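Nucleotidyltransferase-like protein (PDB 3C18) probably transfers nucleotidyl groups to a substrate not yet identified, and joins a nucleotidyltransferase-like domain to a helical domain and a helix-turn-helix domain. Local coordinates at residues 6-11 against 58-63; 39-44 against 66-71; 121-126 against 164-169; 156-161 against 175-180. All coordinates share one frame; numbering follows the deposited sequence. Where two conformers were deposited one is given.

Contact 1. Residues 6-11 against 58-63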
loop_
_atom_site.group_PDB
_atom_site.type_symbol
_atom_site.label_atom_id
_atom_site.label_comp_id
_atom_site.label_asym_id
_atom_site.label_seq_id
_atom_site.Cartn_x
_atom_site.Cartn_y
_atom_site.Cartn_z
ATOM N N THR A 6 -16.147 -26.363 -16.972
ATOM C CA THR A 6 -16.527 -25.563 -15.775
ATOM C C THR A 6 -18.007 -25.172 -15.754
ATOM O O THR A 6 -18.474 -24.427 -14.878
ATOM C CB THR A 6 -15.701 -24.258 -15.654
ATOM O OG1 THR A 6 -16.011 -23.390 -16.742
ATOM C CG2 THR A 6 -14.214 -24.536 -15.653
ATOM N N ARG A 7 -18.743 -25.694 -16.722
ATOM C CA ARG A 7 -20.137 -25.295 -16.918
ATOM C C ARG A 7 -20.975 -25.442 -15.661
ATOM O O ARG A 7 -21.834 -24.607 -15.362
ATOM C CB ARG A 7 -20.779 -26.091 -18.060
ATOM C CG ARG A 7 -22.106 -25.534 -18.532
ATOM C CD ARG A 7 -22.631 -26.351 -19.691
ATOM N NE ARG A 7 -21.738 -26.295 -20.843
ATOM C CZ ARG A 7 -21.830 -27.095 -21.899
ATOM N NH1 ARG A 7 -22.766 -28.026 -21.946
ATOM N NH2 ARG A 7 -20.981 -26.976 -22.901
ATOM N N THR A 8 -20.707 -26.505 -14.928
ATOM C CA THR A 8 -21.478 -26.827 -13.723
ATOM C C THR A 8 -21.208 -25.803 -12.633
ATOM O O THR A 8 -21.996 -25.632 -11.693
ATOM C CB THR A 8 -21.147 -28.244 -13.211
ATOM O OG1 THR A 8 -21.610 -29.212 -14.160
ATOM C CG2 THR A 8 -21.799 -28.505 -11.870
ATOM N N ILE A 9 -20.092 -25.111 -12.777
ATOM C CA ILE A 9 -19.699 -24.098 -11.792
ATOM C C ILE A 9 -20.160 -22.699 -12.207
ATOM O O ILE A 9 -20.720 -21.974 -11.414
ATOM C CB ILE A 9 -18.165 -24.074 -11.534
ATOM C CG1 ILE A 9 -17.701 -25.411 -10.948
ATOM C CG2 ILE A 9 -17.791 -22.902 -10.582
ATOM C CD1 ILE A 9 -16.230 -25.482 -10.575
ATOM N N TYR A 10 -19.947 -22.320 -13.458
ATOM C CA TYR A 10 -20.182 -20.917 -13.842
ATOM C C TYR A 10 -21.616 -20.639 -14.224
ATOM O O TYR A 10 -22.084 -19.501 -14.175
ATOM C CB TYR A 10 -19.241 -20.495 -14.973
ATOM C CG TYR A 10 -19.674 -20.898 -16.361
ATOM C CD1 TYR A 10 -20.754 -20.281 -16.969
ATOM C CD2 TYR A 10 -18.968 -21.858 -17.089
ATOM C CE1 TYR A 10 -21.149 -20.632 -18.246
ATOM C CE2 TYR A 10 -19.368 -22.226 -18.376
ATOM C CZ TYR A 10 -20.455 -21.602 -18.942
ATOM O OH TYR A 10 -20.876 -21.916 -20.221
ATOM N N SER A 11 -22.333 -21.691 -14.571
ATOM C CA SER A 11 -23.681 -21.502 -15.162
ATOM C C SER A 11 -24.600 -20.663 -14.299
ATOM O O SER A 11 -25.319 -19.821 -14.797
ATOM C CB SER A 11 -24.364 -22.831 -15.536
ATOM O OG SER A 11 -23.906 -23.270 -16.809
ATOM N N TYR A 58 -13.040 -24.653 -5.827
ATOM C CA TYR A 58 -13.763 -25.855 -6.201
ATOM C C TYR A 58 -12.876 -26.932 -6.806
ATOM O O TYR A 58 -11.814 -26.660 -7.348
ATOM C CB TYR A 58 -14.762 -25.504 -7.316
ATOM C CG TYR A 58 -15.758 -24.428 -6.959
ATOM C CD1 TYR A 58 -16.877 -24.718 -6.180
ATOM C CD2 TYR A 58 -15.592 -23.120 -7.414
ATOM C CE1 TYR A 58 -17.781 -23.740 -5.857
ATOM C CE2 TYR A 58 -16.502 -22.134 -7.097
ATOM C CZ TYR A 58 -17.583 -22.452 -6.319
ATOM O OH TYR A 58 -18.487 -21.480 -6.005
ATOM N N ARG A 59 -13.340 -28.168 -6.702
ATOM C CA ARG A 59 -12.817 -29.275 -7.540
ATOM C C ARG A 59 -14.006 -29.924 -8.249
ATOM O O ARG A 59 -15.031 -30.260 -7.644
ATOM C CB ARG A 59 -11.997 -30.321 -6.779
ATOM C CG ARG A 59 -11.203 -31.218 -7.734
ATOM C CD ARG A 59 -10.266 -32.136 -6.991
ATOM N NE ARG A 59 -10.979 -33.100 -6.185
ATOM C CZ ARG A 59 -10.391 -33.927 -5.334
ATOM N NH1 ARG A 59 -9.082 -33.898 -5.186
ATOM N NH2 ARG A 59 -11.104 -34.771 -4.620
ATOM N N LEU A 60 -13.901 -29.999 -9.559
ATOM C CA LEU A 60 -14.948 -30.618 -10.351
ATOM C C LEU A 60 -14.308 -31.761 -11.095
ATOM O O LEU A 60 -13.565 -31.587 -12.082
ATOM C CB LEU A 60 -15.656 -29.645 -11.292
ATOM C CG LEU A 60 -16.760 -30.340 -12.095
ATOM C CD1 LEU A 60 -17.723 -31.150 -11.208
ATOM C CD2 LEU A 60 -17.514 -29.353 -12.960
ATOM N N ASN A 61 -14.611 -32.936 -10.565
ATOM C CA ASN A 61 -14.021 -34.166 -11.002
ATOM C C ASN A 61 -12.570 -34.118 -10.583
ATOM O O ASN A 61 -12.230 -34.299 -9.397
ATOM C CB ASN A 61 -14.208 -34.353 -12.503
ATOM C CG ASN A 61 -15.699 -34.564 -12.864
ATOM O OD1 ASN A 61 -16.470 -35.122 -12.064
ATOM N ND2 ASN A 61 -16.110 -34.098 -14.040
ATOM N N THR A 62 -11.731 -33.817 -11.543
ATOM C CA THR A 62 -10.306 -33.796 -11.271
ATOM C C THR A 62 -9.748 -32.363 -11.340
ATOM O O THR A 62 -8.621 -32.070 -10.909
ATOM C CB THR A 62 -9.592 -34.734 -12.275
ATOM O OG1 THR A 62 -8.186 -34.693 -12.037
ATOM C CG2 THR A 62 -9.864 -34.322 -13.738
ATOM N N LEU A 63 -10.591 -31.481 -11.876
ATOM C CA LEU A 63 -10.214 -30.100 -12.207
ATOM C C LEU A 63 -10.440 -29.137 -11.069
ATOM O O LEU A 63 -11.562 -28.933 -10.644
ATOM C CB LEU A 63 -11.002 -29.615 -13.426
ATOM C CG LEU A 63 -10.507 -28.300 -14.041
ATOM C CD1 LEU A 63 -9.149 -28.511 -14.733
ATOM C CD2 LEU A 63 -11.513 -27.735 -15.017
#

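Contact 2. Residues 39-44 against 66-71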
loop_
_atom_site.group_PDB
_atom_site.type_symbol
_atom_site.label_atom_id
_atom_site.label_comp_id
_atom_site.label_asym_id
_atom_site.label_seq_id
_atom_site.Cartn_x
_atom_site.Cartn_y
_atom_site.Cartn_z
ATOM N N ASP A 39 -5.952 -25.200 -11.567
ATOM C CA ASP A 39 -5.918 -25.632 -12.973
ATOM C C ASP A 39 -6.567 -24.626 -13.894
ATOM O O ASP A 39 -6.166 -24.449 -15.045
ATOM C CB ASP A 39 -6.653 -26.979 -13.159
ATOM C CG ASP A 39 -6.038 -28.104 -12.357
ATOM O OD1 ASP A 39 -4.809 -28.222 -12.383
ATOM O OD2 ASP A 39 -6.777 -28.874 -11.701
ATOM N N VAL A 40 -7.637 -24.030 -13.390
ATOM C CA VAL A 40 -8.383 -23.016 -14.128
ATOM C C VAL A 40 -8.818 -21.940 -13.172
ATOM O O VAL A 40 -9.263 -22.226 -12.072
ATOM C CB VAL A 40 -9.633 -23.596 -14.848
ATOM C CG1 VAL A 40 -10.470 -22.479 -15.451
ATOM C CG2 VAL A 40 -9.197 -24.576 -15.929
ATOM N N LEU A 41 -8.654 -20.699 -13.598
ATOM C CA LEU A 41 -9.134 -19.560 -12.819
ATOM C C LEU A 41 -10.285 -18.938 -13.591
ATOM O O LEU A 41 -10.207 -18.678 -14.778
ATOM C CB LEU A 41 -8.028 -18.539 -12.558
ATOM C CG LEU A 41 -8.401 -17.423 -11.552
ATOM C CD1 LEU A 41 -7.281 -17.104 -10.629
ATOM C CD2 LEU A 41 -8.899 -16.171 -12.218
ATOM N N LEU A 42 -11.388 -18.770 -12.903
ATOM C CA LEU A 42 -12.540 -18.123 -13.474
ATOM C C LEU A 42 -12.669 -16.758 -12.844
ATOM O O LEU A 42 -12.617 -16.614 -11.639
ATOM C CB LEU A 42 -13.811 -18.917 -13.174
ATOM C CG LEU A 42 -14.066 -20.223 -13.901
ATOM C CD1 LEU A 42 -15.269 -20.929 -13.275
ATOM C CD2 LEU A 42 -14.281 -19.979 -15.391
ATOM N N LEU A 43 -12.862 -15.763 -13.690
ATOM C CA LEU A 43 -13.060 -14.391 -13.256
ATOM C C LEU A 43 -14.441 -13.960 -13.630
ATOM O O LEU A 43 -14.792 -13.866 -14.808
ATOM C CB LEU A 43 -12.019 -13.450 -13.882
ATOM C CG LEU A 43 -12.264 -11.953 -13.652
ATOM C CD1 LEU A 43 -11.990 -11.575 -12.174
ATOM C CD2 LEU A 43 -11.409 -11.118 -14.615
ATOM N N VAL A 44 -15.233 -13.725 -12.600
ATOM C CA VAL A 44 -16.633 -13.328 -12.756
ATOM C C VAL A 44 -16.759 -11.865 -12.400
ATOM O O VAL A 44 -16.454 -11.475 -11.290
ATOM C CB VAL A 44 -17.567 -14.181 -11.811
ATOM C CG1 VAL A 44 -19.008 -13.812 -11.997
ATOM C CG2 VAL A 44 -17.357 -15.706 -12.065
ATOM N N SER A 66 -10.311 -22.066 -9.253
ATOM C CA SER A 66 -10.418 -20.861 -8.419
ATOM C C SER A 66 -11.370 -19.861 -9.085
ATOM O O SER A 66 -11.251 -19.547 -10.253
ATOM C CB SER A 66 -9.055 -20.189 -8.222
ATOM O OG SER A 66 -9.174 -19.151 -7.271
ATOM N N LEU A 67 -12.322 -19.382 -8.314
ATOM C CA LEU A 67 -13.233 -18.379 -8.802
ATOM C C LEU A 67 -13.053 -17.035 -8.085
ATOM O O LEU A 67 -13.252 -16.915 -6.863
ATOM C CB LEU A 67 -14.657 -18.891 -8.692
ATOM C CG LEU A 67 -15.733 -18.113 -9.438
ATOM C CD1 LEU A 67 -16.840 -19.017 -9.874
ATOM C CD2 LEU A 67 -16.252 -16.999 -8.544
ATOM N N HIS A 68 -12.663 -16.044 -8.880
ATOM C CA HIS A 68 -12.588 -14.648 -8.447
ATOM C C HIS A 68 -13.846 -13.891 -8.853
ATOM O O HIS A 68 -14.164 -13.783 -10.018
ATOM C CB HIS A 68 -11.327 -13.972 -8.974
ATOM C CG HIS A 68 -10.076 -14.406 -8.252
ATOM N ND1 HIS A 68 -9.279 -13.531 -7.543
ATOM C CD2 HIS A 68 -9.514 -15.633 -8.097
ATOM C CE1 HIS A 68 -8.264 -14.196 -7.008
ATOM N NE2 HIS A 68 -8.389 -15.477 -7.321
ATOM N N LEU A 69 -14.562 -13.421 -7.841
ATOM C CA LEU A 69 -15.796 -12.659 -7.987
ATOM C C LEU A 69 -15.440 -11.223 -7.640
ATOM O O LEU A 69 -15.029 -10.945 -6.512
ATOM C CB LEU A 69 -16.882 -13.183 -7.023
ATOM C CG LEU A 69 -18.298 -12.618 -7.228
ATOM C CD1 LEU A 69 -18.823 -12.920 -8.618
ATOM C CD2 LEU A 69 -19.245 -13.158 -6.185
ATOM N N VAL A 70 -15.534 -10.341 -8.638
ATOM C CA VAL A 70 -15.146 -8.937 -8.486
ATOM C C VAL A 70 -16.213 -7.994 -9.002
ATOM O O VAL A 70 -16.795 -8.234 -10.031
ATOM C CB VAL A 70 -13.869 -8.652 -9.271
ATOM C CG1 VAL A 70 -13.408 -7.219 -9.046
ATOM C CG2 VAL A 70 -12.780 -9.639 -8.850
ATOM N N HIS A 71 -16.441 -6.926 -8.269
ATOM C CA HIS A 71 -17.420 -5.907 -8.719
ATOM C C HIS A 71 -16.813 -5.116 -9.860
ATOM O O HIS A 71 -15.630 -4.798 -9.846
ATOM C CB HIS A 71 -17.801 -4.963 -7.576
ATOM C CG HIS A 71 -19.015 -4.147 -7.863
ATOM N ND1 HIS A 71 -18.997 -3.091 -8.753
ATOM C CD2 HIS A 71 -20.290 -4.257 -7.429
ATOM C CE1 HIS A 71 -20.206 -2.570 -8.833
ATOM N NE2 HIS A 71 -21.008 -3.244 -8.022
#

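Contact 3. Residues 121-126 against 164-169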
loop_
_atom_site.group_PDB
_atom_site.type_symbol
_atom_site.label_atom_id
_atom_site.label_comp_id
_atom_site.label_asym_id
_atom_site.label_seq_id
_atom_site.Cartn_x
_atom_site.Cartn_y
_atom_site.Cartn_z
ATOM N N LEU A 121 -2.678 10.430 -13.889
ATOM C CA LEU A 121 -3.008 10.147 -12.475
ATOM C C LEU A 121 -1.967 9.207 -11.893
ATOM O O LEU A 121 -1.489 9.379 -10.771
ATOM C CB LEU A 121 -4.398 9.511 -12.347
ATOM C CG LEU A 121 -4.765 9.057 -10.931
ATOM C CD1 LEU A 121 -4.540 10.156 -9.921
ATOM C CD2 LEU A 121 -6.188 8.536 -10.900
ATOM N N GLN A 122 -1.610 8.209 -12.684
ATOM C CA GLN A 122 -0.565 7.250 -12.276
ATOM C C GLN A 122 0.793 7.934 -12.065
ATOM O O GLN A 122 1.588 7.542 -11.201
ATOM C CB GLN A 122 -0.478 6.119 -13.277
ATOM C CG GLN A 122 -1.679 5.139 -13.168
ATOM C CD GLN A 122 -1.599 4.006 -14.125
ATOM O OE1 GLN A 122 -0.504 3.485 -14.395
ATOM N NE2 GLN A 122 -2.775 3.574 -14.649
HETATM N N MSE A 123 1.060 8.959 -12.873
HETATM C CA MSE A 123 2.318 9.682 -12.800
HETATM C C MSE A 123 2.341 10.490 -11.538
HETATM O O MSE A 123 3.347 10.540 -10.870
HETATM C CB MSE A 123 2.592 10.553 -14.032
HETATM C CG MSE A 123 2.947 9.768 -15.248
HETATM SE SE MSE A 123 3.692 10.866 -16.663
HETATM C CE MSE A 123 2.122 11.903 -17.120
ATOM N N SER A 124 1.214 11.062 -11.148
ATOM C CA SER A 124 1.161 11.840 -9.890
ATOM C C SER A 124 1.311 10.926 -8.686
ATOM O O SER A 124 1.926 11.276 -7.722
ATOM C CB SER A 124 -0.125 12.652 -9.763
ATOM O OG SER A 124 -0.190 13.687 -10.761
ATOM N N LEU A 125 0.727 9.738 -8.761
ATOM C CA LEU A 125 0.837 8.764 -7.673
ATOM C C LEU A 125 2.264 8.251 -7.521
ATOM O O LEU A 125 2.752 8.074 -6.438
ATOM C CB LEU A 125 -0.161 7.615 -7.856
ATOM C CG LEU A 125 -1.640 8.054 -7.679
ATOM C CD1 LEU A 125 -2.668 7.024 -8.212
ATOM C CD2 LEU A 125 -1.899 8.312 -6.197
ATOM N N SER A 126 2.955 8.069 -8.634
ATOM C CA SER A 126 4.343 7.590 -8.613
ATOM C C SER A 126 5.267 8.680 -8.086
ATOM O O SER A 126 6.155 8.469 -7.232
ATOM C CB SER A 126 4.750 7.187 -10.038
ATOM O OG SER A 126 6.023 6.589 -10.066
ATOM N N SER A 164 9.385 7.108 -14.810
ATOM C CA SER A 164 10.099 7.298 -16.071
ATOM C C SER A 164 9.479 6.471 -17.188
ATOM O O SER A 164 9.410 6.896 -18.333
ATOM C CB SER A 164 11.578 6.982 -15.890
ATOM O OG SER A 164 12.102 7.812 -14.870
ATOM N N VAL A 165 8.978 5.302 -16.821
ATOM C CA VAL A 165 8.316 4.404 -17.764
ATOM C C VAL A 165 6.963 5.005 -18.175
ATOM O O VAL A 165 6.630 5.080 -19.358
ATOM C CB VAL A 165 8.135 2.984 -17.206
ATOM C CG1 VAL A 165 7.259 2.139 -18.119
ATOM C CG2 VAL A 165 9.501 2.340 -17.029
ATOM N N LEU A 166 6.190 5.438 -17.189
ATOM C CA LEU A 166 4.906 6.105 -17.467
ATOM C C LEU A 166 5.118 7.309 -18.383
ATOM O O LEU A 166 4.356 7.568 -19.296
ATOM C CB LEU A 166 4.258 6.568 -16.143
ATOM C CG LEU A 166 3.606 5.467 -15.284
ATOM C CD1 LEU A 166 3.465 5.940 -13.815
ATOM C CD2 LEU A 166 2.247 5.033 -15.858
ATOM N N GLU A 167 6.205 8.026 -18.167
ATOM C CA GLU A 167 6.444 9.260 -18.917
ATOM C C GLU A 167 6.519 8.970 -20.389
ATOM O O GLU A 167 6.201 9.805 -21.194
ATOM C CB GLU A 167 7.728 9.976 -18.484
ATOM C CG GLU A 167 7.617 10.741 -17.197
ATOM C CD GLU A 167 8.918 11.398 -16.788
ATOM O OE1 GLU A 167 9.979 10.759 -16.959
ATOM O OE2 GLU A 167 8.884 12.530 -16.239
ATOM N N LYS A 168 6.952 7.767 -20.721
ATOM C CA LYS A 168 7.219 7.391 -22.116
ATOM C C LYS A 168 5.989 6.713 -22.669
ATOM O O LYS A 168 5.979 6.241 -23.786
ATOM C CB LYS A 168 8.435 6.463 -22.221
ATOM C CG LYS A 168 9.765 7.141 -21.922
ATOM C CD LYS A 168 10.142 8.174 -22.967
ATOM C CE LYS A 168 10.831 7.544 -24.205
ATOM N NZ LYS A 168 12.304 7.169 -24.057
ATOM N N GLY A 169 4.962 6.628 -21.839
ATOM C CA GLY A 169 3.640 6.180 -22.265
ATOM C C GLY A 169 3.331 4.718 -22.091
ATOM O O GLY A 169 2.347 4.215 -22.624
#

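Contact 4. Residues 156-161 against 175-180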
loop_
_atom_site.group_PDB
_atom_site.type_symbol
_atom_site.label_atom_id
_atom_site.label_comp_id
_atom_site.label_asym_id
_atom_site.label_seq_id
_atom_site.Cartn_x
_atom_site.Cartn_y
_atom_site.Cartn_z
ATOM N N ALA A 156 12.843 4.962 -3.440
ATOM C CA ALA A 156 12.610 6.184 -4.240
ATOM C C ALA A 156 13.072 5.943 -5.639
ATOM O O ALA A 156 12.461 6.359 -6.606
ATOM C CB ALA A 156 13.378 7.401 -3.655
ATOM N N LEU A 157 14.196 5.278 -5.765
ATOM C CA LEU A 157 14.747 5.008 -7.117
ATOM C C LEU A 157 13.810 4.110 -7.920
ATOM O O LEU A 157 13.642 4.252 -9.120
ATOM C CB LEU A 157 16.120 4.359 -7.024
ATOM C CG LEU A 157 17.275 5.305 -6.719
ATOM C CD1 LEU A 157 18.510 4.531 -6.326
ATOM C CD2 LEU A 157 17.559 6.170 -7.883
ATOM N N HIS A 158 13.169 3.203 -7.218
ATOM C CA HIS A 158 12.225 2.271 -7.843
ATOM C C HIS A 158 11.001 3.070 -8.328
ATOM O O HIS A 158 10.519 2.889 -9.424
ATOM C CB HIS A 158 11.790 1.178 -6.870
ATOM C CG HIS A 158 11.033 0.078 -7.526
ATOM N ND1 HIS A 158 9.769 -0.296 -7.139
ATOM C CD2 HIS A 158 11.356 -0.706 -8.581
ATOM C CE1 HIS A 158 9.351 -1.278 -7.919
ATOM N NE2 HIS A 158 10.299 -1.549 -8.798
ATOM N N HIS A 159 10.518 3.994 -7.516
ATOM C CA HIS A 159 9.387 4.835 -7.968
ATOM C C HIS A 159 9.745 5.702 -9.153
ATOM O O HIS A 159 8.894 5.994 -10.012
ATOM C CB HIS A 159 8.829 5.704 -6.846
ATOM C CG HIS A 159 8.157 4.903 -5.788
ATOM N ND1 HIS A 159 7.097 4.068 -6.058
ATOM C CD2 HIS A 159 8.429 4.762 -4.474
ATOM C CE1 HIS A 159 6.723 3.479 -4.939
ATOM N NE2 HIS A 159 7.518 3.880 -3.969
ATOM N N LEU A 160 11.001 6.120 -9.194
ATOM C CA LEU A 160 11.514 6.996 -10.267
ATOM C C LEU A 160 11.578 6.252 -11.603
ATOM O O LEU A 160 11.332 6.810 -12.678
ATOM C CB LEU A 160 12.896 7.535 -9.890
ATOM C CG LEU A 160 13.672 8.460 -10.850
ATOM C CD1 LEU A 160 13.042 9.794 -11.021
ATOM C CD2 LEU A 160 15.122 8.638 -10.396
ATOM N N ALA A 161 11.908 4.980 -11.521
ATOM C CA ALA A 161 11.957 4.087 -12.703
ATOM C C ALA A 161 10.545 3.886 -13.239
ATOM O O ALA A 161 10.316 3.919 -14.410
ATOM C CB ALA A 161 12.539 2.738 -12.342
ATOM N N VAL A 175 9.269 -6.015 -14.274
ATOM C CA VAL A 175 10.667 -5.857 -14.689
ATOM C C VAL A 175 10.914 -4.435 -15.119
ATOM O O VAL A 175 11.379 -4.154 -16.225
ATOM C CB VAL A 175 11.115 -6.830 -15.812
ATOM C CG1 VAL A 175 11.120 -8.255 -15.277
ATOM C CG2 VAL A 175 10.250 -6.676 -17.092
ATOM N N VAL A 176 10.633 -3.538 -14.206
ATOM C CA VAL A 176 10.722 -2.111 -14.490
ATOM C C VAL A 176 12.125 -1.604 -14.850
ATOM O O VAL A 176 12.263 -0.702 -15.686
ATOM C CB VAL A 176 10.149 -1.274 -13.340
ATOM C CG1 VAL A 176 11.165 -1.188 -12.193
ATOM C CG2 VAL A 176 9.736 0.104 -13.875
ATOM N N TRP A 177 13.164 -2.164 -14.241
ATOM C CA TRP A 177 14.556 -1.712 -14.542
ATOM C C TRP A 177 14.950 -2.018 -15.975
ATOM O O TRP A 177 15.725 -1.296 -16.605
ATOM C CB TRP A 177 15.609 -2.281 -13.563
ATOM C CG TRP A 177 15.519 -1.613 -12.242
ATOM C CD1 TRP A 177 15.128 -2.164 -11.069
ATOM C CD2 TRP A 177 15.716 -0.223 -11.984
ATOM N NE1 TRP A 177 15.090 -1.211 -10.081
ATOM C CE2 TRP A 177 15.454 -0.007 -10.614
ATOM C CE3 TRP A 177 16.088 0.861 -12.773
ATOM C CZ2 TRP A 177 15.567 1.247 -10.016
ATOM C CZ3 TRP A 177 16.205 2.119 -12.168
ATOM C CH2 TRP A 177 15.939 2.296 -10.812
ATOM N N GLU A 178 14.385 -3.101 -16.482
ATOM C CA GLU A 178 14.612 -3.505 -17.877
ATOM C C GLU A 178 13.991 -2.456 -18.783
ATOM O O GLU A 178 14.601 -1.987 -19.731
ATOM C CB GLU A 178 13.945 -4.855 -18.170
ATOM C CG GLU A 178 14.429 -6.010 -17.290
ATOM C CD GLU A 178 15.771 -6.555 -17.727
ATOM O OE1 GLU A 178 16.463 -5.860 -18.506
ATOM O OE2 GLU A 178 16.127 -7.680 -17.298
ATOM N N GLN A 179 12.747 -2.130 -18.471
ATOM C CA GLN A 179 11.983 -1.122 -19.206
ATOM C C GLN A 179 12.714 0.196 -19.168
ATOM O O GLN A 179 12.771 0.900 -20.160
ATOM C CB GLN A 179 10.596 -0.908 -18.602
ATOM C CG GLN A 179 9.607 -2.039 -18.760
ATOM C CD GLN A 179 8.230 -1.714 -18.178
ATOM O OE1 GLN A 179 8.035 -1.722 -16.956
ATOM N NE2 GLN A 179 7.250 -1.467 -19.054
ATOM N N ALA A 180 13.289 0.510 -18.010
ATOM C CA ALA A 180 13.901 1.836 -17.759
ATOM C C ALA A 180 15.257 1.968 -18.404
ATOM O O ALA A 180 15.750 3.071 -18.622
ATOM C CB ALA A 180 13.999 2.123 -16.251
#

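Contact 1. Residues 6-11 against 58-63
I9 and Y58 run alongside one another, pointing opposite ways, so that two branches of one isoleucine touch different parts of one tyrosine. Beta-branching gives I9 this double use. With chi1 at -62°, CG2 stands anti to the backbone N and comes over a face of the Y58 ring, 4.1 Å from I9 CG2 to the ring centroid and 26° off the normal, a CH-pi contact. The other branch is extended, and I9 CD1 reaches the root of the tyrosine, 3.6 Å from Y58 CB. The same methyl also lies 4.3 Å from L60 CB, bridging two side chains on one face of the strand. L60 carries its CG anti to the backbone N (chi1 -179°) and turns CD2 to T8 CB, 3.8 Å away. At the far end T6 CG2 meets L63 CD2 at 4.2 Å, while T6 OG1 turns back to M2 O in its own helix. L60 and L63 are locked together by paired backbone bonds, L60 N to L63 O at 2.8 Å and L63 N to L60 O at 3.0 Å. Strand 53-60 also pairs antiparallel with a strand of the second subunit, which continues the sheet across the interface. This is an amphipathic helix laid on a beta-hairpin with a two-residue type II' turn, on the outermost strand of this chain's sheet in a nucleotidyltransferase-like alpha/beta domain.

Contact 2. Residues 39-44 against 66-71
L42 and V44 each use both backbone N and O to grip strand 66-71, and with V40 O they give the five hydrogen bonds of a parallel pair. These two strands lie inside the mixed sheet of the nucleotidyltransferase-like domain. L42 N bonds to S66 O at 2.8 Å and L42 O takes H68 N at the same 2.8 Å; V44 N then bonds to H68 O, again 2.8 Å. The bonds that close the two ends, S66 N to V40 O and V70 N to V44 O, are each 3.0 Å. Polar side chains look elsewhere: S66 OG and H68 NE2 both bond to OD2 of D36, and H68 ND1 pairs with W53 NE1, so both imidazole nitrogens are engaged and the ring's rotation is fixed. Against this ring L41 lays a methyl obliquely, CD1 being 3.7 Å from H68 CD2, on the face of the sheet where W90 of helix 85-93 packs. The opposite face, under helix 2-15, is purely aliphatic between the strands. There V44 splits its branches: CG2, anti to its own carbonyl carbon, reaches L67 CD2 at 3.9 Å, while CG1 presses unusually tightly on L69 CD1 at 3.5 Å.

Contact 3. Residues 121-126 against 164-169
Helices 116-142 and 146-167 form a helical hairpin in the YgxA-like domain, by family a probable substrate-binding one, and L166, near the end of the second, is held between Q122 and M123 of the first. M123 is a selenomethionine. It passes L166 head to tail, bringing M123 CG to 3.6 Å from L166 CB. The chain is extended as far as SE, which lies 3.9 Å from E167 CA and 4.0 Å from E167 CG, and then bends (chi3 -68°). On the other flank L166 forks: CD1 lies 3.6 Å from the backbone Q122 O, and CD2 comes within 3.5 Å of Q122 OE1, L166 lying square across the Q122 chain. Just beyond, G169 ends the helix in a Schellman motif, its N bonding to L166 O at 2.8 Å; R119 NH1 also donates to that oxygen. The polar tips are engaged outside the contact: Q122 NE2 bonds to I80 O, which should steady the amide, and E167 forms a salt bridge with K219 and a hydrogen bond with S222. Cohesion therefore rests on van der Waals packing of L166 against the Q122 oxygens and the M123 chain, whose selenium stands where methionine has sulfur, while the polar ends tie this hairpin to its neighbours.

Contact 4. Residues 156-161 against 175-180
W177 lays its indole against the backbone of L157, the ring of H158 and the methyl of A161, and following it outward shows how one aromatic side chain joins two helices. From CB the side chain sets out with CG anti to the carbonyl carbon (chi1 -74°), which swings the ring across to helix 146-167. On the five-membered side NE1 passes the edge of the H158 imidazole, 4.1 Å from H158 CD2; the two ring planes are inclined at 50°, and the same NE1 makes a weak hydrogen bond to T151 of the second subunit. On the six-membered side CZ2 and then CH2 approach the backbone of the other helix, CH2 ending 3.5 Å from L157 O. Next to it CZ3 lies 3.7 Å from A161 CB, and CE3 follows at 4.0 Å from A161 CB. That methyl sits over the ring face, 3.8 Å from A161 CB to the centroid of the six-membered ring and only 16° off the normal, a CH-pi contact. V176 fills the adjoining corner: CG2 is 4.1 Å from A161 CB, while CG1, in the crowded position between backbone N and carbonyl carbon, lies 3.5 Å from H158 NE2. Two small residues finish the contact, A161 CB and A180 CB being 4.2 Å apart where the backbones come nearest. Y191 of helix 185-195 stacks on the indole, and D148 of the second subunit accepts a hydrogen bond from W177 N. Here two helices pack at an angle in the all-helical YgxA-like domain, at the subunit interface, with alanines where the backbones approach and a tryptophan filling the rest.

How the contacts relate
From the N terminus, helix 2-15 comes first, and contact 1 closes a loop of 46 residues when strand 53-60 returns to it. Contact 2, with a loop of 21, opens inside that loop but closes beyond it, so the two cross; they touch through L63 with D39 and V40. Contact 1 ties the helix to the mixed sheet, contact 2 joins two of its strands. Contacts 3 and 4 come after both, close loops of 37 and 13 residues and cross each other: helix 146-167 serves both, and V165 touches V176 and Q179. Centres of contacts 2 and 3 lie about 30 Å apart, in two separate domains. Contacts 1 and 4 reach the second subunit, so both of these domains take part in the dimer.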